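Local coordinates for arginine--tRNA ligase (Campylobacter jejuni, PDB 3FNR), which catalyses the ATP-dependent attachment of L-arginine to tRNA(Arg), releasing AMP and diphosphate, as a monomeric class I aminoacyl-tRNA synthetase, at residues Gln14-Pro19 with Leu431-Ala436; Ala354-Asp359 with Ala423-Leu428. The protein carries 1 engineered substitution. All blocks are in the same frame, centred on the assembly; numbering follows the deposited sequence. Where two conformers were deposited one is given.

Interaction 1: Gln14-Pro19 with Leu431-Ala436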
loop_
_atom_site.group_PDB
_atom_site.type_symbol
_atom_site.label_atom_id
_atom_site.label_comp_id
_atom_site.label_asym_id
_atom_site.label_seq_id
_atom_site.Cartn_x
_atom_site.Cartn_y
_atom_site.Cartn_z
ATOM N N GLN A 14 24.826 13.070 15.934
ATOM C CA GLN A 14 24.808 11.707 15.389
ATOM C C GLN A 14 23.870 11.580 14.197
ATOM O O GLN A 14 24.203 10.930 13.201
ATOM C CB GLN A 14 24.425 10.704 16.471
ATOM C CG GLN A 14 25.517 10.510 17.521
ATOM C CD GLN A 14 24.996 9.936 18.825
ATOM O OE1 GLN A 14 25.570 10.177 19.893
ATOM N NE2 GLN A 14 23.902 9.176 18.749
ATOM N N ALA A 15 22.705 12.211 14.315
ATOM C CA ALA A 15 21.712 12.253 13.259
ATOM C C ALA A 15 22.237 12.968 12.022
ATOM O O ALA A 15 22.053 12.498 10.904
ATOM C CB ALA A 15 20.458 12.943 13.765
ATOM N N LEU A 16 22.900 14.104 12.230
ATOM C CA LEU A 16 23.345 14.942 11.118
ATOM C C LEU A 16 24.648 14.475 10.452
ATOM O O LEU A 16 24.902 14.811 9.293
ATOM C CB LEU A 16 23.454 16.407 11.556
ATOM C CG LEU A 16 22.168 17.101 12.017
ATOM C CD1 LEU A 16 22.522 18.370 12.781
ATOM C CD2 LEU A 16 21.235 17.400 10.849
ATOM N N THR A 17 25.469 13.723 11.184
ATOM C CA THR A 17 26.718 13.174 10.644
ATOM C C THR A 17 26.419 12.030 9.667
ATOM O O THR A 17 27.102 11.876 8.652
ATOM C CB THR A 17 27.672 12.708 11.776
ATOM O OG1 THR A 17 27.894 13.795 12.684
ATOM C CG2 THR A 17 29.029 12.242 11.232
ATOM N N ASN A 18 25.385 11.247 9.965
ATOM C CA ASN A 18 24.948 10.168 9.072
ATOM C C ASN A 18 23.458 10.293 8.765
ATOM O O ASN A 18 22.661 9.511 9.287
ATOM C CB ASN A 18 25.220 8.794 9.698
ATOM C CG ASN A 18 26.589 8.704 10.346
ATOM O OD1 ASN A 18 27.588 8.444 9.676
ATOM N ND2 ASN A 18 26.636 8.906 11.663
ATOM N N PRO A 19 23.075 11.264 7.907
ATOM C CA PRO A 19 21.655 11.571 7.726
ATOM C C PRO A 19 20.826 10.414 7.164
ATOM O O PRO A 19 19.671 10.258 7.548
ATOM C CB PRO A 19 21.662 12.765 6.768
ATOM C CG PRO A 19 22.976 12.726 6.095
ATOM C CD PRO A 19 23.933 12.111 7.056
ATOM N N LEU A 431 19.210 23.522 14.392
ATOM C CA LEU A 431 17.888 23.091 14.784
ATOM C C LEU A 431 17.055 22.813 13.537
ATOM O O LEU A 431 16.501 21.725 13.400
ATOM C CB LEU A 431 17.200 24.150 15.648
ATOM C CG LEU A 431 15.735 23.878 16.008
ATOM C CD1 LEU A 431 15.599 22.591 16.780
ATOM C CD2 LEU A 431 15.140 25.011 16.807
ATOM N N PHE A 432 17.007 23.787 12.630
ATOM C CA PHE A 432 16.194 23.697 11.417
ATOM C C PHE A 432 16.624 22.528 10.542
ATOM O O PHE A 432 15.775 21.843 9.970
ATOM C CB PHE A 432 16.252 25.006 10.621
ATOM C CG PHE A 432 15.430 26.132 11.211
ATOM C CD1 PHE A 432 15.110 27.233 10.431
ATOM C CD2 PHE A 432 14.973 26.093 12.529
ATOM C CE1 PHE A 432 14.367 28.280 10.950
ATOM C CE2 PHE A 432 14.232 27.142 13.065
ATOM C CZ PHE A 432 13.926 28.234 12.273
ATOM N N SER A 433 17.934 22.283 10.473
ATOM C CA SER A 433 18.484 21.213 9.638
ATOM C C SER A 433 18.010 19.858 10.126
ATOM O O SER A 433 17.810 18.938 9.333
ATOM C CB SER A 433 20.010 21.252 9.605
ATOM O OG SER A 433 20.557 20.772 10.815
ATOM N N LEU A 434 17.802 19.758 11.434
ATOM C CA LEU A 434 17.287 18.542 12.028
ATOM C C LEU A 434 15.781 18.353 11.791
ATOM O O LEU A 434 15.326 17.230 11.577
ATOM C CB LEU A 434 17.616 18.529 13.511
ATOM C CG LEU A 434 17.479 17.200 14.236
ATOM C CD1 LEU A 434 18.465 16.159 13.707
ATOM C CD2 LEU A 434 17.726 17.484 15.674
ATOM N N VAL A 435 15.021 19.445 11.831
ATOM C CA VAL A 435 13.588 19.432 11.488
ATOM C C VAL A 435 13.386 19.024 10.021
ATOM O O VAL A 435 12.549 18.177 9.714
ATOM C CB VAL A 435 12.914 20.801 11.775
ATOM C CG1 VAL A 435 11.437 20.797 11.387
ATOM C CG2 VAL A 435 13.067 21.174 13.259
ATOM N N ALA A 436 14.179 19.610 9.128
ATOM C CA ALA A 436 14.152 19.250 7.717
ATOM C C ALA A 436 14.430 17.757 7.515
ATOM O O ALA A 436 13.811 17.122 6.661
ATOM C CB ALA A 436 15.150 20.094 6.932
#
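Leu16 and Ala15, near the C-terminal end of helix 5-17, pack against Leu434 and Ser433 on helix 425-445, a helix of the DALR anticodon-binding bundle found in class I arginyl-tRNA synthetases. The contact is small and illustrates how one methyl can serve two partners: CD1 of Leu434 lies 3.8 Å from CB of Ala15 and 4.2 Å from CD2 of Leu16. The two leucine side chains cross at about a right angle, with CD1 of Leu434 set against both CG and CD2 of Leu16. Leu434 starts out across the interface rather than at it; with CG anti to the backbone N (chi1 -165°), its far end turns back to the N-terminal helix. No hydrogen bond joins the two segments.

Behind this first shell, Leu434 also rests on Leu377, Ala380 and Leu381 of helix 371-381, while Ala15 touches Phe22 and Leu16 touches Met362. A helix close to the N terminus is thereby seated on the bundle near the C terminus. The one polar side chain at the interface, Ser433, gives its hydroxyl a hydrogen-bond partner within its own helix, the carbonyl O of Lys430, and the same OG sits against both methyls of Leu16, 3.4 Å from CD2 and 3.7 Å from CD1.

Interaction 2: Ala354-Asp359 with Ala423-Leu428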
loop_
_atom_site.group_PDB
_atom_site.type_symbol
_atom_site.label_atom_id
_atom_site.label_comp_id
_atom_site.label_asym_id
_atom_site.label_seq_id
_atom_site.Cartn_x
_atom_site.Cartn_y
_atom_site.Cartn_z
ATOM N N ALA A 354 21.037 32.745 4.370
ATOM C CA ALA A 354 22.197 32.888 5.247
ATOM C C ALA A 354 23.521 32.603 4.536
ATOM O O ALA A 354 24.588 32.878 5.086
ATOM C CB ALA A 354 22.050 31.981 6.466
ATOM N N GLY A 355 23.447 32.045 3.327
ATOM C CA GLY A 355 24.633 31.658 2.562
ATOM C C GLY A 355 25.430 30.566 3.251
ATOM O O GLY A 355 26.666 30.618 3.300
ATOM N N LYS A 356 24.717 29.585 3.803
ATOM C CA LYS A 356 25.352 28.501 4.546
ATOM C C LYS A 356 24.849 27.119 4.139
ATOM O O LYS A 356 23.700 26.955 3.716
ATOM C CB LYS A 356 25.184 28.714 6.052
ATOM C CG LYS A 356 26.152 29.722 6.645
ATOM C CD LYS A 356 25.809 30.044 8.087
ATOM C CE LYS A 356 26.809 31.019 8.684
ATOM N NZ LYS A 356 26.318 31.615 9.956
ATOM N N LYS A 357 25.734 26.134 4.250
ATOM C CA LYS A 357 25.360 24.733 4.102
ATOM C C LYS A 357 25.204 24.127 5.490
ATOM O O LYS A 357 25.682 24.694 6.482
ATOM C CB LYS A 357 26.406 23.964 3.290
ATOM C CG LYS A 357 26.364 24.235 1.786
ATOM C CD LYS A 357 27.456 23.463 1.036
ATOM C CE LYS A 357 27.087 21.989 0.833
ATOM N NZ LYS A 357 28.146 21.222 0.114
ATOM N N ILE A 358 24.544 22.972 5.555
ATOM C CA ILE A 358 24.229 22.320 6.832
ATOM C C ILE A 358 25.470 21.860 7.605
ATOM O O ILE A 358 25.410 21.660 8.814
ATOM C CB ILE A 358 23.189 21.159 6.672
ATOM C CG1 ILE A 358 23.681 20.093 5.685
ATOM C CG2 ILE A 358 21.825 21.708 6.238
ATOM C CD1 ILE A 358 22.713 18.919 5.494
ATOM N N ASP A 359 26.591 21.723 6.900
ATOM C CA ASP A 359 27.868 21.346 7.510
ATOM C C ASP A 359 28.580 22.526 8.181
ATOM O O ASP A 359 29.467 22.323 9.013
ATOM C CB ASP A 359 28.790 20.688 6.472
ATOM C CG ASP A 359 28.095 19.574 5.682
ATOM O OD1 ASP A 359 27.323 19.894 4.748
ATOM O OD2 ASP A 359 28.327 18.381 5.989
ATOM N N ALA A 423 22.612 36.514 16.649
ATOM C CA ALA A 423 23.851 36.048 17.301
ATOM C C ALA A 423 23.892 34.544 17.469
ATOM O O ALA A 423 24.955 33.970 17.714
ATOM C CB ALA A 423 24.038 36.716 18.649
ATOM N N ASN A 424 22.725 33.922 17.338
ATOM C CA ASN A 424 22.614 32.476 17.464
ATOM C C ASN A 424 22.051 31.852 16.190
ATOM O O ASN A 424 21.281 30.884 16.222
ATOM C CB ASN A 424 21.793 32.113 18.698
ATOM C CG ASN A 424 22.460 32.557 19.997
ATOM O OD1 ASN A 424 23.629 32.260 20.250
ATOM N ND2 ASN A 424 21.704 33.248 20.836
ATOM N N GLU A 425 22.473 32.419 15.065
ATOM C CA GLU A 425 22.064 31.978 13.738
ATOM C C GLU A 425 22.357 30.496 13.544
ATOM O O GLU A 425 21.472 29.733 13.154
ATOM C CB GLU A 425 22.777 32.820 12.674
ATOM C CG GLU A 425 22.398 32.510 11.239
ATOM C CD GLU A 425 23.173 33.345 10.236
ATOM O OE1 GLU A 425 23.936 32.759 9.440
ATOM O OE2 GLU A 425 23.027 34.587 10.248
ATOM N N ASN A 426 23.590 30.097 13.852
ATOM C CA ASN A 426 24.031 28.716 13.701
ATOM C C ASN A 426 23.236 27.699 14.521
ATOM O O ASN A 426 22.936 26.614 14.026
ATOM C CB ASN A 426 25.526 28.603 13.992
ATOM C CG ASN A 426 26.369 29.297 12.944
ATOM O OD1 ASN A 426 25.843 29.822 11.962
ATOM N ND2 ASN A 426 27.682 29.307 13.146
ATOM N N ASP A 427 22.902 28.067 15.759
ATOM C CA ASP A 427 22.062 27.255 16.648
ATOM C C ASP A 427 20.694 27.010 16.033
ATOM O O ASP A 427 20.206 25.873 16.000
ATOM C CB ASP A 427 21.881 27.950 18.002
ATOM C CG ASP A 427 22.921 27.532 19.034
ATOM O OD1 ASP A 427 23.825 26.735 18.717
ATOM O OD2 ASP A 427 22.822 27.994 20.189
ATOM N N LEU A 428 20.086 28.083 15.541
ATOM C CA LEU A 428 18.766 28.019 14.917
ATOM C C LEU A 428 18.794 27.246 13.601
ATOM O O LEU A 428 17.928 26.417 13.354
ATOM C CB LEU A 428 18.200 29.422 14.715
ATOM C CG LEU A 428 17.944 30.207 16.007
ATOM C CD1 LEU A 428 17.688 31.681 15.701
ATOM C CD2 LEU A 428 16.782 29.612 16.776
#
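Lys356 reaches across to Glu425 and Asn426 at the start of helix 425-445, and the three side chains supply most of the surface buried here. The case illustrates a lysine ammonium shared between a charged and a neutral acceptor. NZ forms a salt bridge with OE1 of Glu425 at 2.7 Å and donates a second hydrogen bond, also of 2.7 Å, to OD1 of Asn426.

The two acceptors are met differently. At Asn426 the ammonium lies in the carbonyl plane, on a lone pair, with a C=O...N angle of 142°; at Glu425 it stands above the carboxylate, 49° out of its plane. Lys356 and Glu425 approach from opposite directions, whereas the asparagine side chain crosses the lysine at about a right angle. Beyond CG the lysine chain is fully extended, which carries NZ over the gap between the backbones, and CE follows to 3.4 Å from OE1 of Glu425. The other carboxylate oxygen, OE2, accepts a hydrogen bond from the backbone N of Gly421, so each oxygen has a partner and the rotation of the group is restrained. Two bonds to NZ, one ionic, would probably favour the charged form of the lysine. CB of Ala354 lies against the same carboxylate oxygen as NZ, 3.6 Å from OE1 of Glu425, a van der Waals contact.

Gly355, with positive phi, is the C' residue of a Schellman motif that ends helix 336-353, and Lys356 follows directly. The contact lies at the surface of the anticodon-binding domain, joining the loop between helices 336-353 and 371-381 to the first turn of helix 425-445; Ala354 and Lys356 also touch Leu429, just further along that helix.

From the N terminus, helix 5-17 supplies the first half of interaction 1, whose partner segment begins 412 residues beyond its end, so this contact closes a loop spanning nearly the whole chain. Within that span the chain leaves helix 336-353 through the 354-359 loop, passes through helices 371-381, 383-393 and 398-416, and returns at 423-428 to close the much shorter loop of interaction 2. The shorter loop is thus enclosed by the longer one without crossing it. Both end on helix 425-445, and their centres are 13 Å apart. Ile358 CG2 of interaction 2 meets Ser433 CB of interaction 1 at 3.9 Å, so the interhelical loop and the N-terminal helix both touch Ser433.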